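Local coordinates for protein SusD homolog (Bacteroides thetaiotaomicron VPI-5482, PDB 3IHV) that probably binds glycans at the outer membrane, as a SusD-family lipoprotein that would work with a partner transporter in nutrient uptake, at residues F127-V132 with L202-A207; L131-G136 with R469-I474; K287-A290 with V294-S297; I325-Y330 with K335-A340; V426-Y431 with S435-C440. All blocks are in the same frame, centred on the assembly; numbering follows the deposited sequence.

Contact 1 (F127-V132 with L202-A207); sequences FYFELV and LTKVYA
Phe129 on helix 107-135 meets Val205 and Lys204 on helix 195-210 in a buried, apolar helix-to-helix contact within the helical part of this SusD-family chain, the region whose sequence is related to tetratricopeptide repeats. The ring bridges two backbones that stay well apart, the nearest CA atoms, those of Phe129 and Val205, being 7.1 Å from each other. It can span that gap because its CG stands anti to the backbone N (chi1 -179°), which sends the ring straight out from its own helix. One face is covered by a single methyl group: Val205 CG2 sits 3.8 Å from the ring centroid, only 11° off the normal, a well-centred CH-pi contact. At the far end of the ring, Phe129 CE2 touches Lys204 CG at 4.0 Å, where the lysine side chain contributes its aliphatic stem, and Lys204 O lies obliquely by Phe129 CZ; the ammonium group leads away to a salt bridge with Asp399. Tyr163 of helix 159-176 touches both Phe129 and Val205. An alanine at this position would probably leave Val205 CG2 without the ring face it rests on and open a gap between the two helices. No hydrogen bond crosses here, so the pairing of these segments relies on shape and dispersion, with the lysine's charge satisfied outside the apolar patch.

Contact 2 (L131-G136 with R469-I474); sequences LVRRFG and RRQDLI
Gln471 has the largest share of the surface buried here, reaching from helix 469-475 toward the C-terminal end of helix 107-135 to lie against Arg133 and Arg134. Its chain bends at the second torsion (chi2 -63°), which turns the amide so that its nitrogen faces Arg133 and its oxygen Arg134. Gln471 CG rests over one face of each guanidinium group, and both of those planes lie 51° from that of the amide. Gln471 NE2 is 3.6 Å from Arg133 O, without a hydrogen bond, and beside CG of the Arg133 stem. Gln471 OE1 stands 3.7 Å from Arg134 NH1. A water lies 2.9 Å from Gln471 OE1, to which it can donate, though it has other acceptors in reach, and accepts a weak bond from Arg134 NH1 at 3.1 Å. Glu130 OE1 positions both arginines through salt bridges with Arg133 NE and Arg134 NE, while Asn46 takes a bond from Arg134 NH2. With Glu130 already pairing both, an uncharged amide is enough here. The arrangement is a buried, water-mediated polar helix-helix interface, joining the N-terminal and C-terminal sequence regions of the SusD fold.

Contact 3 (K287-A290 with V294-S297); sequences KTTA and VRGS
Arg295 curls back onto Thr288 and Thr289, joining the two arms of a long loop between strands 259-263 and 302-304; Val294 and Arg295 both face Ile291, forming a classic beta bulge where the chain turns. The tight part surrounds the guanidinium group. A bend at the third torsion (chi3 77°) brings it edge-on to Thr289, which it grips side-on, NE to the carbonyl and NH2 to the hydroxyl. Arg295 NE donates to Thr289 O at 2.8 Å, nearly in line with the carbonyl; NH2 adds a weak bond to that oxygen. Over one face lies the methyl of Thr288, its CG2 3.1 Å from Arg295 NE. Threonine suits both places, as one presents a methyl to the flat cation and the other a hydroxyl to its edge. Further bonds from Arg295 reach Thr331 and Gln374. The other end is the solvent side: the backbones come closest there, but no hydrogen bond between the segments holds it. Only small groups meet, Ala290 CB and Ser297 CB at 3.8 Å. Back at the tight end, Thr289 OG1, also bonded to Asp332, accepts from Arg295 NH2 at 2.9 Å, exactly in the guanidinium plane.

Contact 4 (I325-Y330 with K335-A340); sequences IANYQY and KSLWVA
The Tyr328 ring is sandwiched: Lys335 CE lies over the centre of one face, 3.6 Å from the centroid, Ala326 CB covers the opposite face toward the rim, and Asn327 OD1 and Tyr330 CE2 stand at the edge. A lysine is long enough for this, its extended chain running alongside Tyr330 to bring Lys335 NZ into a cation-pi interaction with Tyr328. The Trp338 ring carries the Gln329 amide on one face, the planes 20° apart and stacked; Gln329 NE2 also donates to a water shared with Leu337 O. At the indole edge, another water accepts from Trp338 NE1 and donates to Tyr328 O, so tryptophan supplies both a broad face and an N-H. These groups dress an antiparallel beta hairpin, strands 325-330 and 335-337, whose hydrogen-bonded pair is Gln329 and Ser336. An alanine in place of Trp338 would probably strip the Gln329 amide of its stacking surface, leaving a water to hold it, and rob the water on Tyr328 O of its indole donor. Trp338 N reaches Asn327 O at 2.9 Å, almost straight at 171°. Both tyrosine hydroxyls bond to Asp372. Leu337 CD2 packs on the Asn327 amide, 3.4 Å from Asn327 OD1, while Asn327 ND2 bonds to Asp353.

Contact 5 (V426-Y431 with S435-C440); sequences VRRRGY and SNTSAC
Cys440 fits against Arg427, Arg428 and Tyr431, where the loop after helix 417-430 folds back over the helix's C-terminal turn. Its CB lies over the Tyr431 ring, 3.7 Å from the centroid, in a CH-pi contact, and its sulfur also approaches the ring obliquely. Placed between backbone N and carbonyl carbon (chi1 60°), SG turns to Arg428 CG at 3.7 Å; a small, apolar side chain suits this narrow fit. The carbonyl is held by Arg427, whose NE donates to Cys440 O at 2.8 Å, in the guanidinium plane, with a weaker bond from NH2. Tyr431 CE1 covers one face of that group. Alongside, Thr437 CG2 packs over one face of the Arg428 guanidinium. Farther out, salt bridges from Arg427 to Glu458 and from Arg428 to Asp441 position the two arginines. The loop itself is shaped by an Asx turn: Asn436 OD1 accepts from Ser438 N at 3.2 Å and, on a lone pair, from Ser438 OG at 2.6 Å.

Overall arrangement
Contacts 1 and 2 share helix 107-135, with Leu131 and Val132 common to both and centres 9 Å apart, so one helix meets helix 195-210 and then, nearer its end, helix 469-475. Contact 2 closes a long loop of chain within which contacts 3, 4 and 5 are nested. Contacts 3 and 4, centres 14 Å apart, form one continuous patch: Lys287 O lies 2.8 Å from Tyr330 N, a probable hydrogen bond, and Lys287 CB packs on Trp338 CZ2. That patch lies across the chain's centre from contact 1, about 37 Å between centres. Contact 5 stands apart, its centre 28 Å from that of contact 4. None of the five includes a sodium-site residue.

Contact 1 (F127-V132 with L202-A207)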
# COMPACT_ATOMS: atom_id res chain seq x y z
N PHE A 127 6.90 10.14 0.12
CA PHE A 127 7.14 10.22 -1.33
C PHE A 127 8.55 9.71 -1.67
O PHE A 127 8.72 8.89 -2.59
CB PHE A 127 6.99 11.63 -1.87
CG PHE A 127 5.64 12.25 -1.63
CD1 PHE A 127 4.48 11.49 -1.57
CD2 PHE A 127 5.53 13.61 -1.46
CE1 PHE A 127 3.24 12.10 -1.36
CE2 PHE A 127 4.32 14.19 -1.25
CZ PHE A 127 3.19 13.45 -1.20
N TYR A 128 9.54 10.13 -0.91
CA TYR A 128 10.91 9.62 -1.11
C TYR A 128 11.03 8.15 -0.83
O TYR A 128 11.85 7.47 -1.46
CB TYR A 128 11.98 10.39 -0.35
CG TYR A 128 12.42 11.64 -1.05
CD1 TYR A 128 13.21 11.58 -2.18
CD2 TYR A 128 12.04 12.89 -0.59
CE1 TYR A 128 13.61 12.73 -2.83
CE2 TYR A 128 12.44 14.03 -1.23
CZ TYR A 128 13.22 13.95 -2.33
OH TYR A 128 13.60 15.11 -2.96
N PHE A 129 10.25 7.63 0.13
CA PHE A 129 10.29 6.21 0.42
C PHE A 129 9.83 5.43 -0.79
O PHE A 129 10.45 4.44 -1.16
CB PHE A 129 9.41 5.88 1.64
CG PHE A 129 9.41 4.41 2.04
CD1 PHE A 129 10.59 3.69 2.10
CD2 PHE A 129 8.26 3.79 2.42
CE1 PHE A 129 10.61 2.37 2.47
CE2 PHE A 129 8.29 2.44 2.81
CZ PHE A 129 9.48 1.76 2.85
N GLU A 130 8.70 5.83 -1.37
CA GLU A 130 8.21 5.18 -2.59
C GLU A 130 9.26 5.25 -3.69
O GLU A 130 9.50 4.25 -4.38
CB GLU A 130 6.88 5.76 -3.10
CG GLU A 130 5.69 5.51 -2.20
CD GLU A 130 5.10 4.09 -2.28
OE1 GLU A 130 5.85 3.14 -2.61
OE2 GLU A 130 3.89 3.92 -2.00
N LEU A 131 9.85 6.42 -3.88
CA LEU A 131 10.87 6.58 -4.93
C LEU A 131 12.04 5.65 -4.69
O LEU A 131 12.46 4.91 -5.58
CB LEU A 131 11.40 8.02 -5.03
CG LEU A 131 10.55 9.06 -5.75
CD1 LEU A 131 11.12 10.47 -5.54
CD2 LEU A 131 10.47 8.69 -7.26
N VAL A 132 12.58 5.68 -3.49
CA VAL A 132 13.76 4.90 -3.27
C VAL A 132 13.51 3.37 -3.31
O VAL A 132 14.34 2.63 -3.86
CB VAL A 132 14.50 5.29 -1.95
CG1 VAL A 132 13.78 4.73 -0.67
CG2 VAL A 132 15.95 4.83 -2.00
N LEU A 202 8.06 5.15 9.85
CA LEU A 202 9.51 5.10 10.11
C LEU A 202 9.96 3.66 10.41
O LEU A 202 11.03 3.25 9.99
CB LEU A 202 9.90 6.07 11.22
CG LEU A 202 11.39 6.15 11.51
CD1 LEU A 202 12.19 6.44 10.22
CD2 LEU A 202 11.69 7.18 12.64
N THR A 203 9.13 2.90 11.11
CA THR A 203 9.41 1.49 11.36
C THR A 203 9.56 0.75 10.03
O THR A 203 10.51 -0.01 9.84
CB THR A 203 8.27 0.84 12.18
OG1 THR A 203 8.12 1.52 13.42
CG2 THR A 203 8.48 -0.67 12.42
N LYS A 204 8.62 0.97 9.12
CA LYS A 204 8.67 0.29 7.80
C LYS A 204 9.88 0.72 6.97
O LYS A 204 10.48 -0.07 6.28
CB LYS A 204 7.37 0.43 7.03
CG LYS A 204 7.35 -0.27 5.66
CD LYS A 204 5.98 -0.24 5.01
CE LYS A 204 5.08 -1.30 5.61
NZ LYS A 204 3.83 -1.49 4.85
N VAL A 205 10.21 2.00 7.04
CA VAL A 205 11.40 2.54 6.37
C VAL A 205 12.64 1.89 6.89
O VAL A 205 13.47 1.42 6.12
CB VAL A 205 11.45 4.09 6.56
CG1 VAL A 205 12.85 4.69 6.23
CG2 VAL A 205 10.30 4.76 5.79
N TYR A 206 12.79 1.82 8.22
CA TYR A 206 13.96 1.15 8.77
C TYR A 206 14.02 -0.32 8.41
O TYR A 206 15.10 -0.82 8.09
CB TYR A 206 14.02 1.26 10.29
CG TYR A 206 14.39 2.63 10.85
CD1 TYR A 206 15.53 3.31 10.40
CD2 TYR A 206 13.75 3.13 11.95
CE1 TYR A 206 15.89 4.56 10.94
CE2 TYR A 206 14.13 4.34 12.54
CZ TYR A 206 15.22 5.03 12.05
OH TYR A 206 15.59 6.23 12.61
N ALA A 207 12.89 -1.02 8.47
CA ALA A 207 12.88 -2.45 8.12
C ALA A 207 13.33 -2.66 6.66
O ALA A 207 14.07 -3.59 6.36
CB ALA A 207 11.45 -3.05 8.33

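Contact 2 (L131-G136 with R469-I474)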
# COMPACT_ATOMS: atom_id res chain seq x y z
N LEU A 131 9.85 6.42 -3.88
CA LEU A 131 10.87 6.58 -4.93
C LEU A 131 12.04 5.65 -4.69
O LEU A 131 12.46 4.91 -5.58
CB LEU A 131 11.40 8.02 -5.03
CG LEU A 131 10.55 9.06 -5.75
CD1 LEU A 131 11.12 10.47 -5.54
CD2 LEU A 131 10.47 8.69 -7.26
N VAL A 132 12.58 5.68 -3.49
CA VAL A 132 13.76 4.90 -3.27
C VAL A 132 13.51 3.37 -3.31
O VAL A 132 14.34 2.63 -3.86
CB VAL A 132 14.50 5.29 -1.95
CG1 VAL A 132 13.78 4.73 -0.67
CG2 VAL A 132 15.95 4.83 -2.00
N ARG A 133 12.38 2.91 -2.78
CA ARG A 133 12.17 1.48 -2.76
C ARG A 133 11.77 0.97 -4.15
O ARG A 133 12.10 -0.18 -4.50
CB ARG A 133 11.14 1.03 -1.69
CG ARG A 133 9.68 1.34 -2.00
CD ARG A 133 8.86 1.07 -0.76
NE ARG A 133 7.45 1.29 -0.98
CZ ARG A 133 6.49 0.66 -0.32
NH1 ARG A 133 6.78 -0.29 0.54
NH2 ARG A 133 5.24 0.94 -0.57
N ARG A 134 11.07 1.77 -4.95
CA ARG A 134 10.61 1.32 -6.25
C ARG A 134 11.59 1.54 -7.39
O ARG A 134 11.62 0.75 -8.35
CB ARG A 134 9.23 1.94 -6.59
CG ARG A 134 8.16 1.53 -5.60
CD ARG A 134 6.79 2.12 -5.90
NE ARG A 134 5.81 1.57 -5.00
CZ ARG A 134 5.17 0.41 -5.16
NH1 ARG A 134 5.36 -0.38 -6.22
NH2 ARG A 134 4.31 0.03 -4.22
N PHE A 135 12.37 2.63 -7.30
CA PHE A 135 13.31 3.03 -8.33
C PHE A 135 14.77 2.89 -7.95
O PHE A 135 15.62 2.99 -8.82
CB PHE A 135 13.01 4.44 -8.80
CG PHE A 135 11.67 4.60 -9.49
CD1 PHE A 135 11.53 4.34 -10.86
CD2 PHE A 135 10.54 5.02 -8.80
CE1 PHE A 135 10.31 4.50 -11.53
CE2 PHE A 135 9.33 5.20 -9.47
CZ PHE A 135 9.22 4.93 -10.82
N GLY A 136 15.05 2.76 -6.66
CA GLY A 136 16.43 2.48 -6.22
C GLY A 136 17.45 3.59 -6.21
O GLY A 136 18.13 3.79 -5.21
N ARG A 469 2.84 -6.95 -0.64
CA ARG A 469 3.52 -8.22 -0.85
C ARG A 469 4.76 -8.17 -1.73
O ARG A 469 5.81 -8.72 -1.40
CB ARG A 469 2.53 -9.28 -1.35
CG ARG A 469 3.13 -10.68 -1.39
CD ARG A 469 3.52 -11.14 -0.01
NE ARG A 469 3.83 -12.56 0.08
CZ ARG A 469 4.11 -13.15 1.24
NH1 ARG A 469 4.15 -12.44 2.36
NH2 ARG A 469 4.39 -14.45 1.28
N ARG A 470 4.61 -7.54 -2.89
CA ARG A 470 5.75 -7.46 -3.80
C ARG A 470 6.93 -6.72 -3.19
O ARG A 470 8.09 -7.19 -3.25
CB ARG A 470 5.30 -6.81 -5.09
CG ARG A 470 6.38 -6.77 -6.17
CD ARG A 470 5.74 -6.56 -7.53
NE ARG A 470 6.76 -6.25 -8.52
CZ ARG A 470 6.64 -6.38 -9.83
NH1 ARG A 470 5.52 -6.81 -10.38
NH2 ARG A 470 7.65 -6.03 -10.62
N GLN A 471 6.68 -5.56 -2.56
CA GLN A 471 7.83 -4.87 -1.94
C GLN A 471 8.43 -5.64 -0.76
O GLN A 471 9.63 -5.52 -0.52
CB GLN A 471 7.47 -3.44 -1.54
CG GLN A 471 7.11 -2.56 -2.70
CD GLN A 471 8.25 -2.37 -3.66
OE1 GLN A 471 8.07 -2.51 -4.88
NE2 GLN A 471 9.45 -2.14 -3.13
N ASP A 472 7.61 -6.42 -0.06
CA ASP A 472 8.09 -7.29 1.02
C ASP A 472 9.00 -8.35 0.41
O ASP A 472 10.11 -8.52 0.87
CB ASP A 472 6.93 -7.94 1.78
CG ASP A 472 6.27 -7.00 2.83
OD1 ASP A 472 6.91 -6.02 3.25
OD2 ASP A 472 5.11 -7.26 3.22
N LEU A 473 8.51 -9.06 -0.63
CA LEU A 473 9.34 -10.09 -1.28
C LEU A 473 10.69 -9.51 -1.75
O LEU A 473 11.76 -10.11 -1.57
CB LEU A 473 8.58 -10.73 -2.46
CG LEU A 473 7.34 -11.57 -2.11
CD1 LEU A 473 6.60 -12.04 -3.40
CD2 LEU A 473 7.68 -12.77 -1.22
N ILE A 474 10.63 -8.29 -2.28
CA ILE A 474 11.81 -7.59 -2.73
C ILE A 474 12.76 -7.27 -1.56
O ILE A 474 13.93 -7.61 -1.62
CB ILE A 474 11.45 -6.31 -3.55
CG1 ILE A 474 10.85 -6.73 -4.89
CG2 ILE A 474 12.71 -5.46 -3.80
CD1 ILE A 474 10.23 -5.65 -5.72
O HOH W 1 5.46 -3.48 -5.82

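Contact 3 (K287-A290 with V294-S297)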
# COMPACT_ATOMS: atom_id res chain seq x y z
N LYS A 287 -15.87 -8.82 -8.94
CA LYS A 287 -16.46 -8.71 -10.27
C LYS A 287 -17.96 -8.45 -10.14
O LYS A 287 -18.66 -9.23 -9.51
CB LYS A 287 -16.16 -9.98 -11.08
CG LYS A 287 -16.53 -9.93 -12.54
CD LYS A 287 -15.71 -8.93 -13.31
CE LYS A 287 -15.61 -9.23 -14.81
NZ LYS A 287 -14.63 -8.28 -15.47
N THR A 288 -18.41 -7.36 -10.76
CA THR A 288 -19.80 -6.87 -10.64
C THR A 288 -20.30 -6.24 -11.92
O THR A 288 -19.60 -5.43 -12.55
CB THR A 288 -19.82 -5.77 -9.53
OG1 THR A 288 -19.17 -6.24 -8.35
CG2 THR A 288 -21.25 -5.22 -9.22
N THR A 289 -21.51 -6.61 -12.35
CA THR A 289 -22.08 -6.02 -13.54
C THR A 289 -22.71 -4.66 -13.27
O THR A 289 -23.17 -4.38 -12.17
CB THR A 289 -23.23 -6.87 -14.10
OG1 THR A 289 -24.21 -7.05 -13.07
CG2 THR A 289 -22.74 -8.24 -14.58
N ALA A 290 -22.73 -3.83 -14.30
CA ALA A 290 -23.41 -2.56 -14.26
C ALA A 290 -24.90 -2.90 -14.40
O ALA A 290 -25.25 -3.83 -15.16
CB ALA A 290 -22.93 -1.66 -15.43
N VAL A 294 -28.71 1.88 -11.35
CA VAL A 294 -28.52 1.33 -10.00
C VAL A 294 -27.07 1.16 -9.57
O VAL A 294 -26.68 1.53 -8.46
CB VAL A 294 -29.15 -0.08 -9.93
CG1 VAL A 294 -28.96 -0.68 -8.51
CG2 VAL A 294 -30.61 -0.02 -10.34
N ARG A 295 -26.25 0.64 -10.47
CA ARG A 295 -24.91 0.24 -10.08
C ARG A 295 -23.97 0.34 -11.23
O ARG A 295 -24.33 0.04 -12.36
CB ARG A 295 -25.00 -1.23 -9.68
CG ARG A 295 -23.80 -1.84 -9.08
CD ARG A 295 -24.13 -3.23 -8.54
NE ARG A 295 -24.23 -4.27 -9.57
CZ ARG A 295 -24.61 -5.53 -9.32
NH1 ARG A 295 -24.98 -5.90 -8.10
NH2 ARG A 295 -24.65 -6.43 -10.29
N GLY A 296 -22.74 0.76 -10.93
CA GLY A 296 -21.71 0.77 -11.94
C GLY A 296 -21.05 -0.61 -11.89
O GLY A 296 -21.16 -1.30 -10.89
N SER A 297 -20.41 -1.00 -12.98
CA SER A 297 -19.67 -2.28 -12.97
C SER A 297 -18.33 -2.14 -12.24
O SER A 297 -17.87 -1.03 -11.98
CB SER A 297 -19.47 -2.76 -14.42
OG SER A 297 -18.77 -1.79 -15.16

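Contact 4 (I325-Y330 with K335-A340)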
# COMPACT_ATOMS: atom_id res chain seq x y z
N ILE A 325 -10.82 -12.74 0.48
CA ILE A 325 -10.88 -13.38 -0.85
C ILE A 325 -12.31 -13.71 -1.23
O ILE A 325 -13.03 -14.32 -0.43
CB ILE A 325 -10.05 -14.67 -0.89
CG1 ILE A 325 -8.59 -14.41 -0.52
CG2 ILE A 325 -10.11 -15.36 -2.26
CD1 ILE A 325 -7.69 -15.68 -0.39
N ALA A 326 -12.71 -13.27 -2.43
CA ALA A 326 -14.04 -13.48 -2.96
C ALA A 326 -14.03 -14.61 -3.96
O ALA A 326 -13.38 -14.52 -4.99
CB ALA A 326 -14.58 -12.21 -3.65
N ASN A 327 -14.77 -15.66 -3.67
CA ASN A 327 -14.94 -16.78 -4.60
C ASN A 327 -16.22 -16.60 -5.40
O ASN A 327 -16.71 -17.56 -6.02
CB ASN A 327 -14.95 -18.11 -3.84
CG ASN A 327 -16.16 -18.28 -2.93
OD1 ASN A 327 -16.95 -17.35 -2.71
ND2 ASN A 327 -16.33 -19.50 -2.40
N TYR A 328 -16.71 -15.36 -5.45
CA TYR A 328 -18.01 -15.04 -6.02
C TYR A 328 -17.92 -13.76 -6.80
O TYR A 328 -16.97 -13.01 -6.65
CB TYR A 328 -19.01 -14.81 -4.87
CG TYR A 328 -18.61 -13.72 -3.90
CD1 TYR A 328 -18.92 -12.37 -4.15
CD2 TYR A 328 -17.88 -14.01 -2.75
CE1 TYR A 328 -18.56 -11.37 -3.28
CE2 TYR A 328 -17.50 -13.00 -1.87
CZ TYR A 328 -17.86 -11.67 -2.13
OH TYR A 328 -17.47 -10.65 -1.28
N GLN A 329 -18.96 -13.50 -7.58
CA GLN A 329 -19.11 -12.26 -8.32
C GLN A 329 -20.60 -11.89 -8.22
O GLN A 329 -21.41 -12.69 -7.79
CB GLN A 329 -18.76 -12.48 -9.81
CG GLN A 329 -19.61 -13.50 -10.56
CD GLN A 329 -19.22 -13.51 -12.04
OE1 GLN A 329 -18.94 -12.45 -12.60
NE2 GLN A 329 -19.13 -14.69 -12.64
N TYR A 330 -20.94 -10.69 -8.66
CA TYR A 330 -22.32 -10.25 -8.66
C TYR A 330 -22.77 -10.13 -10.12
O TYR A 330 -22.15 -9.37 -10.89
CB TYR A 330 -22.43 -8.90 -7.99
CG TYR A 330 -22.08 -8.93 -6.53
CD1 TYR A 330 -22.92 -9.55 -5.61
CD2 TYR A 330 -20.91 -8.36 -6.07
CE1 TYR A 330 -22.58 -9.59 -4.24
CE2 TYR A 330 -20.59 -8.37 -4.72
CZ TYR A 330 -21.41 -9.00 -3.81
OH TYR A 330 -21.07 -9.01 -2.46
N LYS A 335 -25.52 -12.92 -6.25
CA LYS A 335 -24.15 -13.24 -5.86
C LYS A 335 -24.02 -14.67 -6.30
O LYS A 335 -24.85 -15.53 -5.94
CB LYS A 335 -23.98 -13.15 -4.35
CG LYS A 335 -22.61 -13.50 -3.79
CD LYS A 335 -22.64 -13.12 -2.31
CE LYS A 335 -21.44 -13.55 -1.53
NZ LYS A 335 -21.55 -13.17 -0.09
N SER A 336 -23.02 -14.94 -7.11
CA SER A 336 -22.83 -16.25 -7.69
C SER A 336 -21.40 -16.71 -7.56
O SER A 336 -20.48 -15.90 -7.69
CB SER A 336 -23.21 -16.15 -9.17
OG SER A 336 -22.90 -17.33 -9.84
N LEU A 337 -21.18 -17.99 -7.31
CA LEU A 337 -19.80 -18.49 -7.19
C LEU A 337 -19.13 -18.49 -8.56
O LEU A 337 -19.75 -18.83 -9.55
CB LEU A 337 -19.76 -19.91 -6.65
CG LEU A 337 -20.22 -20.05 -5.22
CD1 LEU A 337 -20.42 -21.55 -4.94
CD2 LEU A 337 -19.23 -19.35 -4.23
N TRP A 338 -17.85 -18.14 -8.58
CA TRP A 338 -17.07 -18.16 -9.81
C TRP A 338 -17.09 -19.53 -10.49
O TRP A 338 -17.16 -19.60 -11.72
CB TRP A 338 -15.60 -17.73 -9.53
CG TRP A 338 -15.39 -16.27 -9.68
CD1 TRP A 338 -15.21 -15.36 -8.71
CD2 TRP A 338 -15.40 -15.56 -10.91
NE1 TRP A 338 -15.03 -14.12 -9.26
CE2 TRP A 338 -15.16 -14.21 -10.61
CE3 TRP A 338 -15.54 -15.94 -12.24
CZ2 TRP A 338 -15.08 -13.24 -11.60
CZ3 TRP A 338 -15.45 -14.98 -13.21
CH2 TRP A 338 -15.26 -13.66 -12.88
N VAL A 339 -17.12 -20.61 -9.72
CA VAL A 339 -17.12 -21.93 -10.31
C VAL A 339 -18.45 -22.40 -10.88
O VAL A 339 -18.47 -23.42 -11.57
CB VAL A 339 -16.65 -22.99 -9.33
CG1 VAL A 339 -15.26 -22.64 -8.86
CG2 VAL A 339 -17.65 -23.10 -8.15
N ALA A 340 -19.53 -21.66 -10.63
CA ALA A 340 -20.86 -22.09 -11.09
C ALA A 340 -20.95 -22.00 -12.60
O ALA A 340 -20.76 -20.93 -13.19
CB ALA A 340 -21.98 -21.25 -10.43
O HOH W 2 -16.29 -20.12 -6.92
O HOH W 3 -15.05 -11.39 -7.97
O HOH W 4 -20.47 -17.11 -11.62

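Contact 5 (V426-Y431 with S435-C440)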
# COMPACT_ATOMS: atom_id res chain seq x y z
N VAL A 426 -2.13 -9.93 16.51
CA VAL A 426 -2.64 -9.98 15.15
C VAL A 426 -3.38 -11.31 14.85
O VAL A 426 -4.49 -11.29 14.29
CB VAL A 426 -1.56 -9.71 14.12
CG1 VAL A 426 -2.11 -9.93 12.71
CG2 VAL A 426 -1.05 -8.28 14.30
N ARG A 427 -2.81 -12.42 15.24
CA ARG A 427 -3.44 -13.74 15.03
C ARG A 427 -4.77 -13.85 15.80
O ARG A 427 -5.77 -14.35 15.28
CB ARG A 427 -2.53 -14.85 15.56
CG ARG A 427 -1.11 -14.95 15.02
CD ARG A 427 -0.96 -15.76 13.87
NE ARG A 427 -1.50 -17.13 14.04
CZ ARG A 427 -1.92 -17.85 13.01
NH1 ARG A 427 -1.81 -17.37 11.77
NH2 ARG A 427 -2.48 -19.04 13.21
N ARG A 428 -4.79 -13.38 17.04
CA ARG A 428 -6.01 -13.46 17.83
C ARG A 428 -7.15 -12.68 17.19
O ARG A 428 -8.28 -13.13 17.09
CB ARG A 428 -5.73 -12.98 19.26
CG ARG A 428 -4.83 -13.97 20.00
CD ARG A 428 -4.32 -13.42 21.30
NE ARG A 428 -3.48 -14.37 21.99
CZ ARG A 428 -3.00 -14.20 23.23
NH1 ARG A 428 -3.26 -13.10 23.92
NH2 ARG A 428 -2.24 -15.15 23.78
N ARG A 429 -6.86 -11.45 16.77
CA ARG A 429 -7.90 -10.66 16.13
C ARG A 429 -8.34 -11.39 14.85
O ARG A 429 -9.55 -11.43 14.54
CB ARG A 429 -7.37 -9.24 15.86
CG ARG A 429 -8.42 -8.23 15.48
CD ARG A 429 -8.73 -8.21 14.00
NE ARG A 429 -7.62 -7.72 13.22
CZ ARG A 429 -7.36 -6.45 12.94
NH1 ARG A 429 -8.14 -5.46 13.40
NH2 ARG A 429 -6.33 -6.16 12.17
N GLY A 430 -7.37 -11.94 14.11
CA GLY A 430 -7.63 -12.64 12.85
C GLY A 430 -8.45 -13.91 12.99
O GLY A 430 -9.08 -14.36 12.02
N TYR A 431 -8.48 -14.47 14.20
CA TYR A 431 -9.32 -15.63 14.52
C TYR A 431 -10.60 -15.25 15.26
O TYR A 431 -11.30 -16.12 15.81
CB TYR A 431 -8.50 -16.66 15.30
CG TYR A 431 -7.62 -17.51 14.39
CD1 TYR A 431 -6.56 -16.97 13.68
CD2 TYR A 431 -7.85 -18.89 14.26
CE1 TYR A 431 -5.77 -17.76 12.84
CE2 TYR A 431 -7.07 -19.67 13.44
CZ TYR A 431 -6.04 -19.11 12.73
OH TYR A 431 -5.25 -19.89 11.92
N SER A 435 -11.69 -17.18 22.90
CA SER A 435 -11.52 -17.26 24.34
C SER A 435 -10.24 -18.02 24.67
O SER A 435 -9.45 -17.58 25.51
CB SER A 435 -12.73 -17.97 24.96
OG SER A 435 -12.79 -17.68 26.33
N ASN A 436 -10.06 -19.16 24.02
CA ASN A 436 -8.86 -19.96 24.14
C ASN A 436 -7.96 -19.64 22.94
O ASN A 436 -8.33 -19.90 21.80
CB ASN A 436 -9.18 -21.44 24.06
CG ASN A 436 -7.96 -22.26 23.70
OD1 ASN A 436 -6.98 -22.29 24.46
ND2 ASN A 436 -7.98 -22.87 22.50
N THR A 437 -6.79 -19.08 23.21
CA THR A 437 -5.87 -18.70 22.16
C THR A 437 -4.82 -19.77 21.85
O THR A 437 -3.92 -19.54 21.05
CB THR A 437 -5.16 -17.42 22.57
OG1 THR A 437 -4.49 -17.65 23.82
CG2 THR A 437 -6.16 -16.29 22.74
N SER A 438 -4.91 -20.95 22.45
CA SER A 438 -3.93 -21.98 22.15
C SER A 438 -4.05 -22.45 20.71
O SER A 438 -3.07 -22.89 20.14
CB SER A 438 -4.03 -23.17 23.12
OG SER A 438 -5.33 -23.73 23.08
N ALA A 439 -5.22 -22.30 20.09
CA ALA A 439 -5.36 -22.71 18.68
C ALA A 439 -4.86 -21.68 17.67
O ALA A 439 -4.31 -22.05 16.63
CB ALA A 439 -6.81 -23.08 18.37
N CYS A 440 -5.07 -20.39 17.94
CA CYS A 440 -4.63 -19.37 17.01
C CYS A 440 -3.22 -18.87 17.22
O CYS A 440 -2.59 -18.39 16.26
CB CYS A 440 -5.57 -18.14 17.04
SG CYS A 440 -5.71 -17.28 18.64
O HOH W 5 -2.31 -21.53 14.98